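Side-chain contacts in acyl-CoA dehydrogenase (Mycobacterium thermoresistibile, PDB 3NF4), which probably oxidises acyl-CoA thioesters to trans-2-enoyl-CoA, using a bound flavin-adenine dinucleotide as the electron acceptor: residues A[131-136]-A[241-246]; A[165-170]-A[174-179]. One frame throughout, in Å; residues are numbered along the deposited sequence.

Contact 1: residues A[131-136]-A[241-246]. With FAD (flavin-adenine dinucleotide), chain C.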
ATOM      1  N   GLY A 131     -15.558 -35.976   1.999  1.00 68.49           N
ATOM      2  CA  GLY A 131     -15.776 -35.464   3.342  1.00 66.71           C
ATOM      3  C   GLY A 131     -16.084 -33.970   3.441  1.00 64.80           C
ATOM      4  O   GLY A 131     -15.662 -33.158   2.606  1.00 62.46           O
ATOM      5  N   ALA A 132     -16.837 -33.616   4.473  1.00 64.17           N
ATOM      6  CA  ALA A 132     -17.107 -32.226   4.766  1.00 63.14           C
ATOM      7  C   ALA A 132     -16.863 -31.967   6.252  1.00 63.78           C
ATOM      8  O   ALA A 132     -16.792 -32.913   7.063  1.00 65.13           O
ATOM      9  CB  ALA A 132     -18.520 -31.837   4.352  1.00 62.65           C
ATOM     10  N   TYR A 133     -16.719 -30.689   6.588  1.00 62.41           N
ATOM     11  CA  TYR A 133     -16.261 -30.246   7.895  1.00 62.82           C
ATOM     12  C   TYR A 133     -17.255 -29.161   8.368  1.00 62.72           C
ATOM     13  O   TYR A 133     -17.504 -28.197   7.627  1.00 61.09           O
ATOM     14  CB  TYR A 133     -14.845 -29.694   7.721  1.00 61.87           C
ATOM     15  CG  TYR A 133     -14.066 -29.380   8.982  1.00 63.29           C
ATOM     16  CD1 TYR A 133     -13.346 -30.368   9.642  1.00 63.52           C
ATOM     17  CD2 TYR A 133     -13.991 -28.073   9.474  1.00 64.48           C
ATOM     18  CE1 TYR A 133     -12.607 -30.088  10.797  1.00 64.88           C
ATOM     19  CE2 TYR A 133     -13.244 -27.776  10.629  1.00 65.69           C
ATOM     20  CZ  TYR A 133     -12.559 -28.798  11.281  1.00 66.29           C
ATOM     21  OH  TYR A 133     -11.822 -28.531  12.411  1.00 67.52           O
ATOM     22  N   SER A 134     -17.811 -29.326   9.579  1.00 63.61           N
ATOM     23  CA  SER A 134     -18.913 -28.491  10.072  1.00 64.13           C
ATOM     24  C   SER A 134     -18.719 -27.875  11.459  1.00 65.31           C
ATOM     25  O   SER A 134     -18.896 -28.553  12.492  1.00 66.93           O
ATOM     26  CB  SER A 134     -20.219 -29.284  10.060  1.00 64.76           C
ATOM     27  OG  SER A 134     -21.293 -28.430  10.401  1.00 66.12           O
ATOM     28  N   LEU A 135     -18.414 -26.579  11.489  1.00 64.66           N
ATOM     29  CA  LEU A 135     -18.064 -25.908  12.738  1.00 65.73           C
ATOM     30  C   LEU A 135     -18.832 -24.599  12.934  1.00 65.86           C
ATOM     31  O   LEU A 135     -19.393 -24.362  14.007  1.00 67.12           O
ATOM     32  CB  LEU A 135     -16.536 -25.704  12.828  1.00 65.09           C
ATOM     33  CG  LEU A 135     -15.888 -25.001  14.029  1.00 66.20           C
ATOM     34  CD1 LEU A 135     -15.594 -25.972  15.138  1.00 68.49           C
ATOM     35  CD2 LEU A 135     -14.587 -24.296  13.651  1.00 63.47           C
ATOM     36  N   SER A 136     -18.863 -23.769  11.890  1.00 64.98           N
ATOM     37  CA  SER A 136     -19.507 -22.460  11.917  1.00 64.66           C
ATOM     38  C   SER A 136     -21.043 -22.474  12.100  1.00 65.94           C
ATOM     39  O   SER A 136     -21.737 -23.357  11.589  1.00 65.68           O
ATOM     40  CB  SER A 136     -19.161 -21.692  10.638  1.00 62.91           C
ATOM     41  OG  SER A 136     -17.762 -21.534  10.487  1.00 61.60           O
ATOM     42  N   GLN A 241     -10.062 -28.494  21.468  1.00 80.60           N
ATOM     43  CA  GLN A 241      -8.676 -28.925  21.252  1.00 80.04           C
ATOM     44  C   GLN A 241      -8.506 -29.628  19.899  1.00 77.90           C
ATOM     45  O   GLN A 241      -7.479 -29.464  19.224  1.00 76.83           O
ATOM     46  CB  GLN A 241      -8.176 -29.813  22.410  1.00 82.48           C
ATOM     47  CG  GLN A 241      -6.750 -30.393  22.227  1.00 84.34           C
ATOM     48  CD  GLN A 241      -6.351 -31.423  23.299  1.00 90.68           C
ATOM     49  OE1 GLN A 241      -7.187 -31.924  24.076  1.00 93.09           O
ATOM     50  NE2 GLN A 241      -5.064 -31.752  23.331  1.00 91.76           N
ATOM     51  N   ILE A 242      -9.513 -30.404  19.503  1.00 76.79           N
ATOM     52  CA  ILE A 242      -9.503 -31.016  18.175  1.00 74.68           C
ATOM     53  C   ILE A 242      -9.573 -29.959  17.049  1.00 71.75           C
ATOM     54  O   ILE A 242      -8.788 -30.008  16.096  1.00 70.02           O
ATOM     55  CB  ILE A 242     -10.617 -32.071  18.008  1.00 75.33           C
ATOM     56  CG1 ILE A 242     -10.409 -33.219  18.999  1.00 78.23           C
ATOM     57  CG2 ILE A 242     -10.633 -32.615  16.587  1.00 74.08           C
ATOM     58  CD1 ILE A 242     -11.463 -34.345  18.904  1.00 78.56           C
ATOM     59  N   ALA A 243     -10.502 -29.016  17.174  1.00 70.69           N
ATOM     60  CA  ALA A 243     -10.681 -27.984  16.151  1.00 69.37           C
ATOM     61  C   ALA A 243      -9.453 -27.094  16.036  1.00 68.07           C
ATOM     62  O   ALA A 243      -9.090 -26.690  14.939  1.00 66.59           O
ATOM     63  CB  ALA A 243     -11.923 -27.144  16.415  1.00 69.26           C
ATOM     64  N   PHE A 244      -8.819 -26.817  17.175  1.00 69.42           N
ATOM     65  CA  PHE A 244      -7.617 -25.982  17.249  1.00 69.13           C
ATOM     66  C   PHE A 244      -6.444 -26.629  16.521  1.00 68.30           C
ATOM     67  O   PHE A 244      -5.648 -25.917  15.883  1.00 67.33           O
ATOM     68  CB  PHE A 244      -7.252 -25.688  18.714  1.00 71.03           C
ATOM     69  CG  PHE A 244      -6.029 -24.807  18.889  1.00 73.70           C
ATOM     70  CD1 PHE A 244      -6.130 -23.405  18.787  1.00 74.28           C
ATOM     71  CD2 PHE A 244      -4.778 -25.372  19.180  1.00 76.06           C
ATOM     72  CE1 PHE A 244      -5.014 -22.590  18.948  1.00 74.45           C
ATOM     73  CE2 PHE A 244      -3.641 -24.559  19.342  1.00 76.54           C
ATOM     74  CZ  PHE A 244      -3.763 -23.165  19.231  1.00 76.33           C
ATOM     75  N   SER A 245      -6.362 -27.964  16.583  1.00 68.05           N
ATOM     76  CA  SER A 245      -5.221 -28.710  16.037  1.00 67.07           C
ATOM     77  C   SER A 245      -5.246 -28.800  14.532  1.00 65.20           C
ATOM     78  O   SER A 245      -4.229 -29.075  13.919  1.00 65.11           O
ATOM     79  CB  SER A 245      -5.130 -30.127  16.651  1.00 69.57           C
ATOM     80  OG  SER A 245      -5.853 -31.099  15.906  1.00 68.94           O
ATOM     81  N   ALA A 246      -6.414 -28.582  13.935  1.00 64.10           N
ATOM     82  CA  ALA A 246      -6.548 -28.584  12.476  1.00 62.18           C
ATOM     83  C   ALA A 246      -6.212 -27.224  11.775  1.00 60.53           C
ATOM     84  O   ALA A 246      -6.059 -27.185  10.555  1.00 59.22           O
ATOM     85  CB  ALA A 246      -7.925 -29.070  12.089  1.00 61.77           C
TER
HETATM   86  PA  FAD C 384     -17.700 -12.422  11.544  1.00 65.11           P
HETATM   87  O1A FAD C 384     -17.051 -13.281  12.594  1.00 65.34           O
HETATM   88  O2A FAD C 384     -19.090 -11.917  11.826  1.00 66.49           O
HETATM   89  O5B FAD C 384     -16.762 -11.138  11.274  1.00 64.51           O
HETATM   90  C5B FAD C 384     -17.175  -9.972  10.565  1.00 61.57           C
HETATM   91  C4B FAD C 384     -16.015  -8.966  10.517  1.00 60.86           C
HETATM   92  O4B FAD C 384     -15.545  -8.609  11.835  1.00 61.61           O
HETATM   93  C3B FAD C 384     -14.820  -9.535   9.762  1.00 60.14           C
HETATM   94  O3B FAD C 384     -14.261  -8.510   8.944  1.00 58.43           O
HETATM   95  C2B FAD C 384     -13.821  -9.901  10.847  1.00 61.58           C
HETATM   96  O2B FAD C 384     -12.461  -9.909  10.357  1.00 60.55           O
HETATM   97  C1B FAD C 384     -14.139  -8.884  11.959  1.00 61.15           C
HETATM   98  N9A FAD C 384     -13.774  -9.484  13.266  1.00 62.18           N
HETATM   99  C8A FAD C 384     -14.392 -10.538  13.875  1.00 61.83           C
HETATM  100  N7A FAD C 384     -13.742 -10.820  15.025  1.00 60.55           N
HETATM  101  C5A FAD C 384     -12.720  -9.939  15.138  1.00 61.77           C
HETATM  102  C6A FAD C 384     -11.730  -9.733  16.095  1.00 63.28           C
HETATM  103  N6A FAD C 384     -11.673 -10.536  17.185  1.00 63.45           N
HETATM  104  N1A FAD C 384     -10.822  -8.725  15.919  1.00 63.08           N
HETATM  105  C2A FAD C 384     -10.871  -7.930  14.832  1.00 61.39           C
HETATM  106  N3A FAD C 384     -11.813  -8.123  13.893  1.00 61.02           N
HETATM  107  C4A FAD C 384     -12.739  -9.107  14.023  1.00 60.74           C
HETATM  108  N1  FAD C 384     -17.057 -22.779   7.915  1.00 76.42           N
HETATM  109  C2  FAD C 384     -16.844 -24.076   8.298  1.00 78.80           C
HETATM  110  O2  FAD C 384     -16.728 -24.376   9.515  1.00 80.23           O
HETATM  111  N3  FAD C 384     -16.752 -25.062   7.367  1.00 77.55           N
HETATM  112  C4  FAD C 384     -16.864 -24.789   6.041  1.00 75.96           C
HETATM  113  O4  FAD C 384     -16.777 -25.734   5.215  1.00 74.82           O
HETATM  114  C4X FAD C 384     -17.075 -23.460   5.624  1.00 73.88           C
HETATM  115  N5  FAD C 384     -17.204 -23.164   4.303  1.00 70.63           N
HETATM  116  C5X FAD C 384     -17.439 -21.879   3.927  1.00 69.21           C
HETATM  117  C6  FAD C 384     -17.576 -21.574   2.571  1.00 67.12           C
HETATM  118  C7  FAD C 384     -17.817 -20.265   2.154  1.00 65.86           C
HETATM  119  C7M FAD C 384     -17.960 -19.980   0.677  1.00 61.55           C
HETATM  120  C8  FAD C 384     -17.917 -19.258   3.122  1.00 66.62           C
HETATM  121  C8M FAD C 384     -18.172 -17.810   2.792  1.00 64.67           C
HETATM  122  C9  FAD C 384     -17.773 -19.569   4.471  1.00 68.49           C
HETATM  123  C9A FAD C 384     -17.533 -20.866   4.896  1.00 69.32           C
HETATM  124  N10 FAD C 384     -17.396 -21.139   6.221  1.00 72.46           N
HETATM  125  C10 FAD C 384     -17.183 -22.437   6.599  1.00 74.32           C
HETATM  126  C1' FAD C 384     -17.506 -20.057   7.248  1.00 72.65           C
HETATM  127  C2' FAD C 384     -16.298 -19.084   7.307  1.00 71.90           C
HETATM  128  O2' FAD C 384     -15.155 -19.758   7.872  1.00 71.46           O
HETATM  129  C3' FAD C 384     -16.647 -17.746   8.023  1.00 70.34           C
HETATM  130  O3' FAD C 384     -17.593 -17.050   7.200  1.00 68.73           O
HETATM  131  C4' FAD C 384     -15.486 -16.770   8.326  1.00 69.85           C
HETATM  132  O4' FAD C 384     -14.369 -17.441   8.937  1.00 72.09           O
HETATM  133  C5' FAD C 384     -15.824 -15.521   9.183  1.00 69.49           C
HETATM  134  O5' FAD C 384     -16.921 -15.611  10.126  1.00 69.88           O
HETATM  135  P   FAD C 384     -18.254 -14.701   9.937  1.00 68.79           P
HETATM  136  O1P FAD C 384     -18.753 -14.871   8.513  1.00 67.82           O
HETATM  137  O2P FAD C 384     -19.230 -14.958  11.052  1.00 69.14           O
HETATM  138  O3P FAD C 384     -17.663 -13.198  10.116  1.00 66.45           O
HETATM  139  O   HOH W   1     -10.927 -25.810  12.917  1.00 44.68           O
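Y133, in strand 131-134, and L135, in the loop just after it, reach toward helix 239-245 and A246 at its end, meeting them by van der Waals contact and a shared water. The tyrosine's CG is anti to the backbone N (chi1 -170°), an extension that brings OH to 3.9 Å from both A243 CA and A246 CB. Beside it, L135 CD1 packs against A243 CB at 4.1 Å. Alanine suits this face of the helix because its single methyl lets a phenol and a leucine branch approach closely.

The polar link is indirect: one water lies 2.9 Å from Y133 OH and donates to A243 O, also at 2.9 Å, so the hydroxyl has a partner beside two apolar methyls.

The strand and the loop after it also bind the flavin ring. FAD N3 donates to Y133 O (3.2 Å), while FAD O2 accepts from S136 N at 3.3 Å and, weakly, from L135 N. S136 OG donates to FAD N1 at 2.9 Å; a small hydroxyl fits so near the ring. These donors at the N1-C2=O2 side would probably favour negative charge there in the reduced flavin.

F179 of strand 175-181 touches both L135 and A243, and H106 and F111 of helix 106-111 cover A246 and S245. The contact thus joins edge strand 131-134 and its loop to helix 239-245, with strand 175-181 and helix 106-111 packed around it.

Contact 2: residues A[165-170]-A[174-179]. With FAD (flavin-adenine dinucleotide), chain C.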
ATOM      1  N   SER A 165     -23.921 -23.712   9.732  1.00 62.12           N
ATOM      2  CA  SER A 165     -23.912 -22.954   8.471  1.00 60.20           C
ATOM      3  C   SER A 165     -22.602 -22.992   7.686  1.00 58.62           C
ATOM      4  O   SER A 165     -21.569 -23.464   8.172  1.00 59.09           O
ATOM      5  CB  SER A 165     -24.378 -21.517   8.692  1.00 60.37           C
ATOM      6  OG  SER A 165     -23.643 -20.911   9.718  1.00 61.99           O
ATOM      7  N   TRP A 166     -22.658 -22.511   6.454  1.00 56.75           N
ATOM      8  CA  TRP A 166     -21.487 -22.426   5.579  1.00 55.35           C
ATOM      9  C   TRP A 166     -20.792 -23.770   5.401  1.00 54.87           C
ATOM     10  O   TRP A 166     -19.602 -23.843   5.549  1.00 53.79           O
ATOM     11  CB  TRP A 166     -20.466 -21.395   6.087  1.00 54.49           C
ATOM     12  CG  TRP A 166     -21.032 -20.016   6.450  1.00 57.21           C
ATOM     13  CD1 TRP A 166     -21.078 -19.449   7.702  1.00 57.64           C
ATOM     14  CD2 TRP A 166     -21.609 -19.047   5.558  1.00 58.03           C
ATOM     15  NE1 TRP A 166     -21.664 -18.212   7.642  1.00 57.96           N
ATOM     16  CE2 TRP A 166     -22.000 -17.937   6.346  1.00 58.33           C
ATOM     17  CE3 TRP A 166     -21.841 -19.013   4.179  1.00 59.33           C
ATOM     18  CZ2 TRP A 166     -22.606 -16.797   5.797  1.00 60.71           C
ATOM     19  CZ3 TRP A 166     -22.451 -17.874   3.624  1.00 60.53           C
ATOM     20  CH2 TRP A 166     -22.823 -16.783   4.437  1.00 60.80           C
ATOM     21  N   ILE A 167     -21.532 -24.830   5.088  1.00 54.74           N
ATOM     22  CA  ILE A 167     -20.912 -26.141   4.893  1.00 54.34           C
ATOM     23  C   ILE A 167     -20.591 -26.387   3.415  1.00 53.88           C
ATOM     24  O   ILE A 167     -21.486 -26.635   2.609  1.00 53.29           O
ATOM     25  CB  ILE A 167     -21.810 -27.280   5.469  1.00 56.04           C
ATOM     26  CG1 ILE A 167     -22.100 -27.027   6.967  1.00 56.03           C
ATOM     27  CG2 ILE A 167     -21.203 -28.683   5.195  1.00 55.80           C
ATOM     28  CD1 ILE A 167     -23.112 -27.949   7.579  1.00 58.03           C
ATOM     29  N   THR A 168     -19.306 -26.309   3.075  1.00 53.61           N
ATOM     30  CA  THR A 168     -18.776 -26.697   1.763  1.00 54.12           C
ATOM     31  C   THR A 168     -19.051 -28.166   1.435  1.00 55.87           C
ATOM     32  O   THR A 168     -18.696 -29.059   2.211  1.00 57.02           O
ATOM     33  CB  THR A 168     -17.258 -26.494   1.734  1.00 53.83           C
ATOM     34  OG1 THR A 168     -16.974 -25.097   1.890  1.00 52.86           O
ATOM     35  CG2 THR A 168     -16.651 -27.023   0.430  1.00 53.59           C
ATOM     36  N   HIS A 169     -19.665 -28.404   0.275  1.00 56.35           N
ATOM     37  CA  HIS A 169     -20.141 -29.733  -0.108  1.00 57.34           C
ATOM     38  C   HIS A 169     -21.393 -30.159   0.697  1.00 58.70           C
ATOM     39  O   HIS A 169     -21.783 -31.326   0.694  1.00 59.56           O
ATOM     40  CB  HIS A 169     -19.010 -30.767  -0.005  1.00 57.68           C
ATOM     41  CG  HIS A 169     -18.555 -31.301  -1.328  1.00 57.45           C
ATOM     42  ND1 HIS A 169     -17.225 -31.480  -1.644  1.00 57.35           N
ATOM     43  CD2 HIS A 169     -19.257 -31.696  -2.418  1.00 56.05           C
ATOM     44  CE1 HIS A 169     -17.128 -31.959  -2.873  1.00 55.97           C
ATOM     45  NE2 HIS A 169     -18.345 -32.101  -3.364  1.00 56.86           N
ATOM     46  N   GLY A 170     -22.010 -29.200   1.386  1.00 59.44           N
ATOM     47  CA  GLY A 170     -23.256 -29.425   2.125  1.00 61.32           C
ATOM     48  C   GLY A 170     -24.346 -30.073   1.281  1.00 62.62           C
ATOM     49  O   GLY A 170     -24.736 -29.543   0.242  1.00 61.92           O
ATOM     50  N   ASP A 174     -20.321 -37.691   1.797  1.00 71.55           N
ATOM     51  CA  ASP A 174     -20.651 -39.016   2.303  1.00 73.78           C
ATOM     52  C   ASP A 174     -20.593 -39.081   3.823  1.00 73.92           C
ATOM     53  O   ASP A 174     -21.242 -39.938   4.424  1.00 75.48           O
ATOM     54  CB  ASP A 174     -19.745 -40.089   1.678  1.00 74.89           C
ATOM     55  CG  ASP A 174     -19.758 -40.053   0.147  1.00 76.51           C
ATOM     56  OD1 ASP A 174     -20.837 -40.065  -0.475  1.00 79.82           O
ATOM     57  OD2 ASP A 174     -18.672 -40.016  -0.448  1.00 81.22           O
ATOM     58  N   PHE A 175     -19.819 -38.175   4.424  1.00 72.61           N
ATOM     59  CA  PHE A 175     -19.657 -38.074   5.872  1.00 72.52           C
ATOM     60  C   PHE A 175     -19.357 -36.635   6.288  1.00 71.27           C
ATOM     61  O   PHE A 175     -18.834 -35.835   5.494  1.00 69.66           O
ATOM     62  CB  PHE A 175     -18.581 -39.045   6.400  1.00 73.98           C
ATOM     63  CG  PHE A 175     -17.180 -38.784   5.865  1.00 73.13           C
ATOM     64  CD1 PHE A 175     -16.282 -38.001   6.582  1.00 73.11           C
ATOM     65  CD2 PHE A 175     -16.756 -39.336   4.657  1.00 72.74           C
ATOM     66  CE1 PHE A 175     -14.987 -37.765   6.098  1.00 71.50           C
ATOM     67  CE2 PHE A 175     -15.461 -39.098   4.164  1.00 72.02           C
ATOM     68  CZ  PHE A 175     -14.578 -38.319   4.892  1.00 70.18           C
ATOM     69  N   TYR A 176     -19.692 -36.322   7.541  1.00 71.36           N
ATOM     70  CA  TYR A 176     -19.567 -34.981   8.077  1.00 70.13           C
ATOM     71  C   TYR A 176     -18.831 -35.005   9.410  1.00 70.99           C
ATOM     72  O   TYR A 176     -19.185 -35.773  10.303  1.00 72.75           O
ATOM     73  CB  TYR A 176     -20.955 -34.331   8.251  1.00 69.57           C
ATOM     74  CG  TYR A 176     -21.676 -34.101   6.943  1.00 68.88           C
ATOM     75  CD1 TYR A 176     -21.580 -32.881   6.271  1.00 66.79           C
ATOM     76  CD2 TYR A 176     -22.428 -35.117   6.351  1.00 69.44           C
ATOM     77  CE1 TYR A 176     -22.237 -32.680   5.055  1.00 65.62           C
ATOM     78  CE2 TYR A 176     -23.083 -34.930   5.130  1.00 68.60           C
ATOM     79  CZ  TYR A 176     -22.982 -33.718   4.491  1.00 67.07           C
ATOM     80  OH  TYR A 176     -23.628 -33.537   3.295  1.00 66.56           O
ATOM     81  N   THR A 177     -17.818 -34.158   9.547  1.00 69.64           N
ATOM     82  CA  THR A 177     -17.197 -33.941  10.835  1.00 70.27           C
ATOM     83  C   THR A 177     -17.911 -32.784  11.538  1.00 70.23           C
ATOM     84  O   THR A 177     -17.797 -31.635  11.107  1.00 69.63           O
ATOM     85  CB  THR A 177     -15.684 -33.688  10.671  1.00 69.68           C
ATOM     86  OG1 THR A 177     -15.053 -34.894  10.228  1.00 70.35           O
ATOM     87  CG2 THR A 177     -15.047 -33.279  11.970  1.00 70.61           C
ATOM     88  N   LEU A 178     -18.623 -33.101  12.626  1.00 71.11           N
ATOM     89  CA  LEU A 178     -19.469 -32.163  13.375  1.00 70.73           C
ATOM     90  C   LEU A 178     -18.885 -31.711  14.722  1.00 71.89           C
ATOM     91  O   LEU A 178     -18.231 -32.498  15.416  1.00 73.29           O
ATOM     92  CB  LEU A 178     -20.829 -32.825  13.632  1.00 71.68           C
ATOM     93  CG  LEU A 178     -21.903 -32.110  14.467  1.00 71.62           C
ATOM     94  CD1 LEU A 178     -22.392 -30.779  13.808  1.00 67.47           C
ATOM     95  CD2 LEU A 178     -23.071 -33.058  14.777  1.00 71.29           C
ATOM     96  N   PHE A 179     -19.155 -30.459  15.106  1.00 71.37           N
ATOM     97  CA  PHE A 179     -18.825 -29.957  16.449  1.00 72.56           C
ATOM     98  C   PHE A 179     -20.077 -29.466  17.174  1.00 74.13           C
ATOM     99  O   PHE A 179     -20.712 -28.525  16.714  1.00 73.19           O
ATOM    100  CB  PHE A 179     -17.759 -28.852  16.380  1.00 70.98           C
ATOM    101  CG  PHE A 179     -16.418 -29.335  15.874  1.00 70.26           C
ATOM    102  CD1 PHE A 179     -15.461 -29.833  16.760  1.00 71.70           C
ATOM    103  CD2 PHE A 179     -16.117 -29.315  14.515  1.00 66.41           C
ATOM    104  CE1 PHE A 179     -14.217 -30.300  16.294  1.00 69.95           C
ATOM    105  CE2 PHE A 179     -14.885 -29.773  14.047  1.00 66.62           C
ATOM    106  CZ  PHE A 179     -13.934 -30.266  14.939  1.00 66.96           C
TER
HETATM  107  PA  FAD C 384     -17.700 -12.422  11.544  1.00 65.11           P
HETATM  108  O1A FAD C 384     -17.051 -13.281  12.594  1.00 65.34           O
HETATM  109  O2A FAD C 384     -19.090 -11.917  11.826  1.00 66.49           O
HETATM  110  O5B FAD C 384     -16.762 -11.138  11.274  1.00 64.51           O
HETATM  111  C5B FAD C 384     -17.175  -9.972  10.565  1.00 61.57           C
HETATM  112  C4B FAD C 384     -16.015  -8.966  10.517  1.00 60.86           C
HETATM  113  O4B FAD C 384     -15.545  -8.609  11.835  1.00 61.61           O
HETATM  114  C3B FAD C 384     -14.820  -9.535   9.762  1.00 60.14           C
HETATM  115  O3B FAD C 384     -14.261  -8.510   8.944  1.00 58.43           O
HETATM  116  C2B FAD C 384     -13.821  -9.901  10.847  1.00 61.58           C
HETATM  117  O2B FAD C 384     -12.461  -9.909  10.357  1.00 60.55           O
HETATM  118  C1B FAD C 384     -14.139  -8.884  11.959  1.00 61.15           C
HETATM  119  N9A FAD C 384     -13.774  -9.484  13.266  1.00 62.18           N
HETATM  120  C8A FAD C 384     -14.392 -10.538  13.875  1.00 61.83           C
HETATM  121  N7A FAD C 384     -13.742 -10.820  15.025  1.00 60.55           N
HETATM  122  C5A FAD C 384     -12.720  -9.939  15.138  1.00 61.77           C
HETATM  123  C6A FAD C 384     -11.730  -9.733  16.095  1.00 63.28           C
HETATM  124  N6A FAD C 384     -11.673 -10.536  17.185  1.00 63.45           N
HETATM  125  N1A FAD C 384     -10.822  -8.725  15.919  1.00 63.08           N
HETATM  126  C2A FAD C 384     -10.871  -7.930  14.832  1.00 61.39           C
HETATM  127  N3A FAD C 384     -11.813  -8.123  13.893  1.00 61.02           N
HETATM  128  C4A FAD C 384     -12.739  -9.107  14.023  1.00 60.74           C
HETATM  129  N1  FAD C 384     -17.057 -22.779   7.915  1.00 76.42           N
HETATM  130  C2  FAD C 384     -16.844 -24.076   8.298  1.00 78.80           C
HETATM  131  O2  FAD C 384     -16.728 -24.376   9.515  1.00 80.23           O
HETATM  132  N3  FAD C 384     -16.752 -25.062   7.367  1.00 77.55           N
HETATM  133  C4  FAD C 384     -16.864 -24.789   6.041  1.00 75.96           C
HETATM  134  O4  FAD C 384     -16.777 -25.734   5.215  1.00 74.82           O
HETATM  135  C4X FAD C 384     -17.075 -23.460   5.624  1.00 73.88           C
HETATM  136  N5  FAD C 384     -17.204 -23.164   4.303  1.00 70.63           N
HETATM  137  C5X FAD C 384     -17.439 -21.879   3.927  1.00 69.21           C
HETATM  138  C6  FAD C 384     -17.576 -21.574   2.571  1.00 67.12           C
HETATM  139  C7  FAD C 384     -17.817 -20.265   2.154  1.00 65.86           C
HETATM  140  C7M FAD C 384     -17.960 -19.980   0.677  1.00 61.55           C
HETATM  141  C8  FAD C 384     -17.917 -19.258   3.122  1.00 66.62           C
HETATM  142  C8M FAD C 384     -18.172 -17.810   2.792  1.00 64.67           C
HETATM  143  C9  FAD C 384     -17.773 -19.569   4.471  1.00 68.49           C
HETATM  144  C9A FAD C 384     -17.533 -20.866   4.896  1.00 69.32           C
HETATM  145  N10 FAD C 384     -17.396 -21.139   6.221  1.00 72.46           N
HETATM  146  C10 FAD C 384     -17.183 -22.437   6.599  1.00 74.32           C
HETATM  147  C1' FAD C 384     -17.506 -20.057   7.248  1.00 72.65           C
HETATM  148  C2' FAD C 384     -16.298 -19.084   7.307  1.00 71.90           C
HETATM  149  O2' FAD C 384     -15.155 -19.758   7.872  1.00 71.46           O
HETATM  150  C3' FAD C 384     -16.647 -17.746   8.023  1.00 70.34           C
HETATM  151  O3' FAD C 384     -17.593 -17.050   7.200  1.00 68.73           O
HETATM  152  C4' FAD C 384     -15.486 -16.770   8.326  1.00 69.85           C
HETATM  153  O4' FAD C 384     -14.369 -17.441   8.937  1.00 72.09           O
HETATM  154  C5' FAD C 384     -15.824 -15.521   9.183  1.00 69.49           C
HETATM  155  O5' FAD C 384     -16.921 -15.611  10.126  1.00 69.88           O
HETATM  156  P   FAD C 384     -18.254 -14.701   9.937  1.00 68.79           P
HETATM  157  O1P FAD C 384     -18.753 -14.871   8.513  1.00 67.82           O
HETATM  158  O2P FAD C 384     -19.230 -14.958  11.052  1.00 69.14           O
HETATM  159  O3P FAD C 384     -17.663 -13.198  10.116  1.00 66.45           O
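The hydroxyl of Y176 is gripped by the backbone of the connection it faces: G171 N donates to OH, and A173 N adds a weak bond. That connection links strand 157-168 to strand 175-181, which belong to different sheets, and it starts with a type II beta turn from I167 to G170. Y176 OH also packs 3.9 Å from H169 O, too far for a hydrogen bond.

I167 CG2 meets Y176 CE1 at 4.1 Å; it and G170 CA both lie at the ring edge, near its plane. The side chains of I167 and Y176 cross at about a right angle. Isoleucine's chi1 of -57° sets CG2 anti to the backbone N, the branch that faces the ring. A tyrosine suits the place, with an apolar edge for I167 and a polar end for the connection; F203 meets its ring.

H169 occupies the turn's third position with a positive phi of 72°, and its NE2 bonds Y48 OH. G170, having no side chain, does not crowd I167 O.

The strand also serves the cofactor. Trp-Ile-Thr is a familiar flavin-binding sequence of acyl-CoA dehydrogenases, and here T168 OG1 donates to FAD N5 at 3.1 Å.

How the contacts relate
The two contacts lie about 10 Å apart, centre to centre, on the same side of the chain's centre. Along the sequence, both segments of contact 2 fall between those of contact 1, in the order 131-136, 165-170, 174-179, 241-246. Strands 131-134 and 175-181 are parallel neighbours in one sheet, where S134 N lies 2.8 Å from T177 O, probably a hydrogen bond. A second probable bond, S136 O to S165 N at 2.9 Å, ties the loop after strand 131-134 to strand 157-168 of the other sheet. Both contacts supply flavin ligands, S136 at N1 and T168 at N5, and contact 1 joins the middle-domain strands to the C-terminal helical region.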